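Local structure of carbamate kinase (Mycoplasma penetrans, 4AXS) at residues 246-252 with 309-315; 254-258 with 325-329. The protein probably acts as a carbamate kinase of the amino acid kinase family, transferring phosphate between carbamoyl phosphate and ADP in the arginine deiminase pathway. All blocks are in the same frame, centred on the assembly; numbering follows the deposited sequence.

Contact 1 of 2, residues 246-252 with 309-315; sequences DIFVVLT and SAIIADL. With SO4 (sulfate ion), chain C.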
ATOM      1  N   ASP A 246     -16.369  19.231  -2.935  1.00 64.05           N
ATOM      2  CA  ASP A 246     -17.072  20.357  -2.345  1.00 64.04           C
ATOM      3  C   ASP A 246     -16.646  20.487  -0.894  1.00 61.12           C
ATOM      4  O   ASP A 246     -16.132  21.517  -0.474  1.00 62.82           O
ATOM      5  CB  ASP A 246     -18.577  20.113  -2.413  1.00 60.73           C
ATOM      6  CG  ASP A 246     -19.008  19.573  -3.753  1.00 63.02           C
ATOM      7  OD1 ASP A 246     -18.549  20.129  -4.781  1.00 62.28           O
ATOM      8  OD2 ASP A 246     -19.782  18.583  -3.770  1.00 63.20           O
ATOM      9  N   ILE A 247     -16.852  19.413  -0.142  1.00 58.03           N
ATOM     10  CA  ILE A 247     -16.573  19.397   1.283  1.00 55.03           C
ATOM     11  C   ILE A 247     -15.254  18.675   1.617  1.00 54.24           C
ATOM     12  O   ILE A 247     -14.869  17.701   0.965  1.00 45.75           O
ATOM     13  CB  ILE A 247     -17.740  18.743   2.075  1.00 52.06           C
ATOM     14  CG1 ILE A 247     -19.072  19.429   1.756  1.00 54.62           C
ATOM     15  CG2 ILE A 247     -17.468  18.777   3.562  1.00 52.43           C
ATOM     16  CD1 ILE A 247     -19.870  18.779   0.638  1.00 51.12           C
ATOM     17  N   PHE A 248     -14.581  19.196   2.639  1.00 52.55           N
ATOM     18  CA  PHE A 248     -13.409  18.601   3.241  1.00 45.03           C
ATOM     19  C   PHE A 248     -13.709  18.424   4.727  1.00 48.25           C
ATOM     20  O   PHE A 248     -13.741  19.398   5.466  1.00 51.28           O
ATOM     21  CB  PHE A 248     -12.202  19.521   3.039  1.00 41.57           C
ATOM     22  CG  PHE A 248     -10.935  19.033   3.702  1.00 46.23           C
ATOM     23  CD1 PHE A 248     -10.708  17.673   3.904  1.00 46.71           C
ATOM     24  CD2 PHE A 248      -9.953  19.934   4.103  1.00 46.04           C
ATOM     25  CE1 PHE A 248      -9.531  17.222   4.514  1.00 43.53           C
ATOM     26  CE2 PHE A 248      -8.773  19.492   4.714  1.00 43.65           C
ATOM     27  CZ  PHE A 248      -8.562  18.133   4.918  1.00 39.69           C
ATOM     28  N   VAL A 249     -13.953  17.190   5.166  1.00 47.15           N
ATOM     29  CA  VAL A 249     -14.237  16.939   6.578  1.00 43.50           C
ATOM     30  C   VAL A 249     -13.026  16.416   7.326  1.00 43.58           C
ATOM     31  O   VAL A 249     -12.434  15.408   6.942  1.00 46.70           O
ATOM     32  CB  VAL A 249     -15.347  15.901   6.778  1.00 46.93           C
ATOM     33  CG1 VAL A 249     -15.521  15.603   8.272  1.00 41.34           C
ATOM     34  CG2 VAL A 249     -16.646  16.362   6.141  1.00 47.09           C
ATOM     35  N   VAL A 250     -12.686  17.093   8.412  1.00 39.42           N
ATOM     36  CA  VAL A 250     -11.566  16.719   9.257  1.00 43.14           C
ATOM     37  C   VAL A 250     -12.085  16.117  10.559  1.00 47.79           C
ATOM     38  O   VAL A 250     -12.666  16.832  11.391  1.00 43.76           O
ATOM     39  CB  VAL A 250     -10.703  17.956   9.575  1.00 46.87           C
ATOM     40  CG1 VAL A 250      -9.640  17.630  10.619  1.00 44.74           C
ATOM     41  CG2 VAL A 250     -10.086  18.525   8.287  1.00 37.20           C
ATOM     42  N   LEU A 251     -11.892  14.807  10.729  1.00 45.64           N
ATOM     43  CA  LEU A 251     -12.433  14.106  11.890  1.00 42.43           C
ATOM     44  C   LEU A 251     -11.498  14.244  13.057  1.00 45.96           C
ATOM     45  O   LEU A 251     -10.290  14.053  12.931  1.00 52.76           O
ATOM     46  CB  LEU A 251     -12.675  12.639  11.595  1.00 46.15           C
ATOM     47  CG  LEU A 251     -13.746  12.374  10.549  1.00 51.59           C
ATOM     48  CD1 LEU A 251     -13.931  10.873  10.366  1.00 53.17           C
ATOM     49  CD2 LEU A 251     -15.050  13.051  10.952  1.00 53.91           C
ATOM     50  N   THR A 252     -12.070  14.571  14.201  1.00 46.42           N
ATOM     51  CA  THR A 252     -11.285  14.997  15.336  1.00 49.11           C
ATOM     52  C   THR A 252     -12.184  14.887  16.549  1.00 48.52           C
ATOM     53  O   THR A 252     -13.402  14.855  16.411  1.00 49.65           O
ATOM     54  CB  THR A 252     -10.808  16.456  15.150  1.00 50.00           C
ATOM     55  OG1 THR A 252      -9.735  16.737  16.058  1.00 52.12           O
ATOM     56  CG2 THR A 252     -11.963  17.437  15.373  1.00 45.45           C
ATOM     57  N   SER A 309     -16.944  24.115   1.478  1.00 55.98           N
ATOM     58  CA  SER A 309     -16.775  24.306   2.912  1.00 56.04           C
ATOM     59  C   SER A 309     -15.809  23.283   3.501  1.00 54.80           C
ATOM     60  O   SER A 309     -15.334  22.384   2.804  1.00 55.56           O
ATOM     61  CB  SER A 309     -18.128  24.249   3.633  1.00 53.36           C
ATOM     62  OG  SER A 309     -18.929  23.178   3.151  1.00 57.64           O
ATOM     63  N   ALA A 310     -15.505  23.434   4.786  1.00 53.27           N
ATOM     64  CA  ALA A 310     -14.661  22.472   5.487  1.00 50.76           C
ATOM     65  C   ALA A 310     -15.264  22.239   6.852  1.00 51.52           C
ATOM     66  O   ALA A 310     -15.615  23.188   7.563  1.00 55.12           O
ATOM     67  CB  ALA A 310     -13.222  22.977   5.604  1.00 46.82           C
ATOM     68  N   ILE A 311     -15.409  20.978   7.224  1.00 47.65           N
ATOM     69  CA  ILE A 311     -16.070  20.690   8.477  1.00 49.79           C
ATOM     70  C   ILE A 311     -15.120  20.024   9.438  1.00 46.65           C
ATOM     71  O   ILE A 311     -14.511  19.023   9.103  1.00 46.33           O
ATOM     72  CB  ILE A 311     -17.302  19.802   8.273  1.00 51.04           C
ATOM     73  CG1 ILE A 311     -18.309  20.506   7.360  1.00 46.80           C
ATOM     74  CG2 ILE A 311     -17.942  19.471   9.619  1.00 49.46           C
ATOM     75  CD1 ILE A 311     -19.449  19.622   6.899  1.00 48.53           C
ATOM     76  N   ILE A 312     -14.989  20.602  10.627  1.00 45.05           N
ATOM     77  CA  ILE A 312     -14.195  20.007  11.688  1.00 44.89           C
ATOM     78  C   ILE A 312     -15.100  19.474  12.786  1.00 45.59           C
ATOM     79  O   ILE A 312     -15.417  20.184  13.729  1.00 52.33           O
ATOM     80  CB  ILE A 312     -13.208  21.015  12.299  1.00 42.98           C
ATOM     81  CG1 ILE A 312     -12.215  21.506  11.248  1.00 45.17           C
ATOM     82  CG2 ILE A 312     -12.456  20.394  13.452  1.00 42.02           C
ATOM     83  CD1 ILE A 312     -11.020  22.221  11.852  1.00 39.85           C
ATOM     84  N   ALA A 313     -15.514  18.217  12.664  1.00 52.44           N
ATOM     85  CA  ALA A 313     -16.407  17.608  13.645  1.00 44.67           C
ATOM     86  C   ALA A 313     -15.902  16.248  14.132  1.00 47.91           C
ATOM     87  O   ALA A 313     -14.922  15.711  13.607  1.00 48.69           O
ATOM     88  CB  ALA A 313     -17.811  17.487  13.071  1.00 43.48           C
ATOM     89  N   ASP A 314     -16.589  15.698  15.133  1.00 49.13           N
ATOM     90  CA  ASP A 314     -16.227  14.412  15.726  1.00 51.02           C
ATOM     91  C   ASP A 314     -16.842  13.253  14.950  1.00 54.97           C
ATOM     92  O   ASP A 314     -17.753  13.444  14.146  1.00 55.93           O
ATOM     93  CB  ASP A 314     -16.530  14.398  17.227  1.00 53.13           C
ATOM     94  CG  ASP A 314     -16.252  13.038  17.879  1.00 60.21           C
ATOM     95  OD1 ASP A 314     -15.345  12.307  17.418  1.00 58.66           O
ATOM     96  OD2 ASP A 314     -16.938  12.696  18.870  1.00 64.54           O
ATOM     97  N   LEU A 315     -16.311  12.056  15.189  1.00 57.83           N
ATOM     98  CA  LEU A 315     -16.815  10.827  14.581  1.00 58.42           C
ATOM     99  C   LEU A 315     -18.258  10.397  14.831  1.00 58.21           C
ATOM    100  O   LEU A 315     -18.964   9.980  13.908  1.00 59.83           O
ATOM    101  CB  LEU A 315     -16.060   9.638  15.172  1.00 58.78           C
ATOM    102  CG  LEU A 315     -14.748   9.244  14.486  1.00 59.81           C
ATOM    103  CD1 LEU A 315     -15.011   8.331  13.291  1.00 53.83           C
ATOM    104  CD2 LEU A 315     -13.955  10.492  14.086  1.00 59.45           C
TER
HETATM  105  S   SO4 C1312      -7.131  14.011  16.419  1.00 68.64           S
HETATM  106  O1  SO4 C1312      -8.307  14.869  16.514  1.00 63.77           O
HETATM  107  O2  SO4 C1312      -7.278  12.947  17.415  1.00 60.86           O
HETATM  108  O3  SO4 C1312      -7.051  13.464  15.065  1.00 59.21           O
HETATM  109  O4  SO4 C1312      -5.915  14.789  16.682  1.00 61.57           O
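Two adjacent parallel strands of the mixed sheet of this amino acid kinase fold, 247-251 and 309-313, meet here, their axes 4.6 Å apart at closest and 16° from parallel. Phe248 pairs with Ala310 and Val249 with Ile311, and the hydrogen bonds are shortest around these pairs. Ile311 is held through both its N-H and its C=O: its N donates to Phe248 O at 2.9 Å, and its O receives Val250 N at 2.7 Å. The second bond is the straighter, with 165° at the hydrogen and the donor almost in line with the C=O bond. Toward both ends the ladder slackens: the bonds from Ser309 N to Asp246 O and from Ala313 N to Val250 O are weak, yet Thr252 N still reaches Ala313 O at 3.1 Å.

On the face bearing Ile247, Val249 and Ile311, the two isoleucines lie side by side, Ile247 CG2 against Ile311 CD1 at 4.0 Å, while Val249 CG2 rests near Ile311 CB. Farther along, Leu315 crosses Leu251 at about a right angle, its CD2 methyl 3.5 Å from Leu251 CB. Thr252 splits its two branches: CG2 packs on Ile312 CG2 at 3.6 Å, whereas OG1, anti to the backbone N (chi1 -163°), turns to a sulfate ion. That hydrogen bond to sulfate O1 is modelled very short; Asn34 also binds the ion, which probably came from the crystallisation liquor.

Strand 27-31 continues the sheet beyond 247-251 through backbone bonds of Val249 and Leu251. Helix 292-302 covers Ala310 and Ile312, helix 232-242 packs on Phe248 and Val250, and helix 318-321 lies against Leu251, Ile311 and Ala313 on the other face.

Contact 2 of 2, residues 254-258 with 325-329; sequences VDYVY and LSGTK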
ATOM      1  N   VAL A 254     -13.555  16.573  18.813  1.00 45.95           N
ATOM      2  CA  VAL A 254     -14.303  17.702  19.370  1.00 50.68           C
ATOM      3  C   VAL A 254     -15.620  17.942  18.643  1.00 50.14           C
ATOM      4  O   VAL A 254     -15.727  17.726  17.442  1.00 52.85           O
ATOM      5  CB  VAL A 254     -13.486  19.020  19.344  1.00 51.45           C
ATOM      6  CG1 VAL A 254     -12.112  18.822  19.985  1.00 51.80           C
ATOM      7  CG2 VAL A 254     -13.364  19.562  17.917  1.00 45.39           C
ATOM      8  N   ASP A 255     -16.622  18.399  19.382  1.00 52.94           N
ATOM      9  CA  ASP A 255     -17.906  18.776  18.789  1.00 53.66           C
ATOM     10  C   ASP A 255     -17.821  20.111  18.035  1.00 51.61           C
ATOM     11  O   ASP A 255     -18.437  20.279  16.977  1.00 47.33           O
ATOM     12  CB  ASP A 255     -18.988  18.831  19.865  1.00 52.34           C
ATOM     13  CG  ASP A 255     -18.608  19.736  21.025  1.00 60.60           C
ATOM     14  OD1 ASP A 255     -17.391  19.993  21.203  1.00 56.71           O
ATOM     15  OD2 ASP A 255     -19.528  20.195  21.755  1.00 57.31           O
ATOM     16  N   TYR A 256     -17.051  21.050  18.590  1.00 51.77           N
ATOM     17  CA  TYR A 256     -16.766  22.332  17.938  1.00 51.35           C
ATOM     18  C   TYR A 256     -15.343  22.758  18.248  1.00 53.85           C
ATOM     19  O   TYR A 256     -14.769  22.354  19.274  1.00 53.86           O
ATOM     20  CB  TYR A 256     -17.715  23.431  18.439  1.00 51.92           C
ATOM     21  CG  TYR A 256     -19.173  23.081  18.312  1.00 44.93           C
ATOM     22  CD1 TYR A 256     -19.875  23.358  17.145  1.00 43.10           C
ATOM     23  CD2 TYR A 256     -19.844  22.465  19.354  1.00 46.11           C
ATOM     24  CE1 TYR A 256     -21.210  23.031  17.022  1.00 46.05           C
ATOM     25  CE2 TYR A 256     -21.179  22.134  19.246  1.00 49.44           C
ATOM     26  CZ  TYR A 256     -21.858  22.417  18.080  1.00 50.34           C
ATOM     27  OH  TYR A 256     -23.188  22.083  17.980  1.00 53.46           O
ATOM     28  N   VAL A 257     -14.764  23.582  17.381  1.00 48.69           N
ATOM     29  CA  VAL A 257     -13.524  24.236  17.766  1.00 51.21           C
ATOM     30  C   VAL A 257     -13.889  25.477  18.577  1.00 45.78           C
ATOM     31  O   VAL A 257     -14.720  26.279  18.169  1.00 47.21           O
ATOM     32  CB  VAL A 257     -12.597  24.574  16.567  1.00 49.26           C
ATOM     33  CG1 VAL A 257     -13.256  24.190  15.238  1.00 44.50           C
ATOM     34  CG2 VAL A 257     -12.145  26.059  16.604  1.00 39.70           C
ATOM     35  N   TYR A 258     -13.285  25.606  19.748  1.00 49.84           N
ATOM     36  CA  TYR A 258     -13.602  26.711  20.636  1.00 54.09           C
ATOM     37  C   TYR A 258     -12.575  27.836  20.543  1.00 51.35           C
ATOM     38  O   TYR A 258     -11.434  27.625  20.125  1.00 47.24           O
ATOM     39  CB  TYR A 258     -13.752  26.210  22.076  1.00 49.25           C
ATOM     40  CG  TYR A 258     -15.027  25.422  22.305  1.00 57.47           C
ATOM     41  CD1 TYR A 258     -15.136  24.102  21.891  1.00 55.72           C
ATOM     42  CD2 TYR A 258     -16.130  26.003  22.925  1.00 61.25           C
ATOM     43  CE1 TYR A 258     -16.298  23.380  22.092  1.00 53.69           C
ATOM     44  CE2 TYR A 258     -17.299  25.285  23.133  1.00 56.79           C
ATOM     45  CZ  TYR A 258     -17.376  23.972  22.710  1.00 61.65           C
ATOM     46  OH  TYR A 258     -18.537  23.247  22.907  1.00 64.44           O
ATOM     47  N   LEU A 325     -25.800  20.908  12.258  1.00 66.18           N
ATOM     48  CA  LEU A 325     -26.233  20.520  13.597  1.00 63.20           C
ATOM     49  C   LEU A 325     -25.079  20.265  14.561  1.00 63.38           C
ATOM     50  O   LEU A 325     -25.278  20.266  15.774  1.00 65.27           O
ATOM     51  CB  LEU A 325     -27.155  19.298  13.541  1.00 67.23           C
ATOM     52  CG  LEU A 325     -28.334  19.360  12.559  1.00 70.57           C
ATOM     53  CD1 LEU A 325     -29.407  18.344  12.950  1.00 62.07           C
ATOM     54  CD2 LEU A 325     -28.922  20.768  12.479  1.00 65.77           C
ATOM     55  N   SER A 326     -23.879  20.031  14.038  1.00 60.73           N
ATOM     56  CA  SER A 326     -22.703  19.934  14.902  1.00 53.27           C
ATOM     57  C   SER A 326     -21.440  20.394  14.181  1.00 52.03           C
ATOM     58  O   SER A 326     -21.468  20.726  12.989  1.00 53.48           O
ATOM     59  CB  SER A 326     -22.536  18.521  15.476  1.00 53.44           C
ATOM     60  OG  SER A 326     -21.705  18.517  16.634  1.00 48.64           O
ATOM     61  N   GLY A 327     -20.339  20.445  14.918  1.00 43.22           N
ATOM     62  CA  GLY A 327     -19.067  20.798  14.320  1.00 51.38           C
ATOM     63  C   GLY A 327     -18.971  22.224  13.799  1.00 54.81           C
ATOM     64  O   GLY A 327     -19.933  22.998  13.845  1.00 50.25           O
ATOM     65  N   THR A 328     -17.791  22.562  13.286  1.00 52.42           N
ATOM     66  CA  THR A 328     -17.480  23.925  12.899  1.00 46.41           C
ATOM     67  C   THR A 328     -17.251  24.015  11.407  1.00 48.41           C
ATOM     68  O   THR A 328     -16.270  23.473  10.895  1.00 54.84           O
ATOM     69  CB  THR A 328     -16.213  24.420  13.607  1.00 49.06           C
ATOM     70  OG1 THR A 328     -16.430  24.471  15.031  1.00 47.69           O
ATOM     71  CG2 THR A 328     -15.826  25.795  13.086  1.00 43.75           C
ATOM     72  N   LYS A 329     -18.153  24.696  10.706  1.00 45.34           N
ATOM     73  CA  LYS A 329     -18.018  24.877   9.265  1.00 45.59           C
ATOM     74  C   LYS A 329     -17.079  26.043   8.967  1.00 46.90           C
ATOM     75  O   LYS A 329     -17.169  27.097   9.601  1.00 47.79           O
ATOM     76  CB  LYS A 329     -19.385  25.115   8.632  1.00 49.48           C
ATOM     77  CG  LYS A 329     -19.402  25.102   7.113  1.00 50.04           C
ATOM     78  CD  LYS A 329     -20.556  25.940   6.581  1.00 50.83           C
ATOM     79  CE  LYS A 329     -21.133  25.368   5.287  1.00 56.14           C
ATOM     80  NZ  LYS A 329     -22.399  24.595   5.516  1.00 59.30           N
TER
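Tyr256 and Gly327 bring the two backbones together, their CA atoms 4.6 Å apart, where the loop 254-258 runs past the segment that leads into strand 328-330. The end-to-end directions of the touching parts differ by 30°. Gly327 has a positive phi of 66°, a conformation that favours glycine.

The clear polar link is a backbone-to-side-chain bond: Val257 N donates to Thr328 OG1 at 3.0 Å, with 161° at the hydrogen. Thr328 OG1 stands anti to its own carbonyl carbon, which carries the hydroxyl toward Val257 N, and it also bonds to Leu269 O, so this buried hydroxyl ties two parts of the chain together. The side chains of Val257 and Thr328 cross at about a right angle, with Val257 CG1 3.4 Å from Thr328 CB. Thr328 OG1 also sits at the edge of the Tyr256 ring, near its plane. Gly327 O approaches that ring obliquely, 3.3 Å from Tyr256 CD1, and the phenol extends along 325-327 until Tyr256 OH is 3.5 Å from Leu325 O.

Tyr256 and Tyr258 touch Ala268 of strand 267-268, while Val257 packs on Leu269 and Phe286. Plain structural packing of this kind fastens a loop to the start of an edge strand: 328-330 is outermost within this chain and runs antiparallel to 309-313.

Contacts 1 and 2 share one sheet, because strand 309-313 of contact 1 is the neighbour of strand 328-330 in contact 2. Their centres are 9 Å apart, and a probable hydrogen bond from Ile312 N to Thr328 O, 3.2 Å long, joins them directly. Ala313 CB also packs on Gly327 CA. Contact 1 is the larger, with 615 Å² of surface hidden against 264 Å², and its centre lies nearer the chain's centre, about 12 Å compared with about 18 Å. None of its touching residues is exposed, whereas contact 2 has one, Leu325. Its cohesion comes from a parallel backbone ladder flanked by aliphatic side chains. Contact 2, at the sheet's margin, relies instead on a threonine hydroxyl and a tyrosine ring.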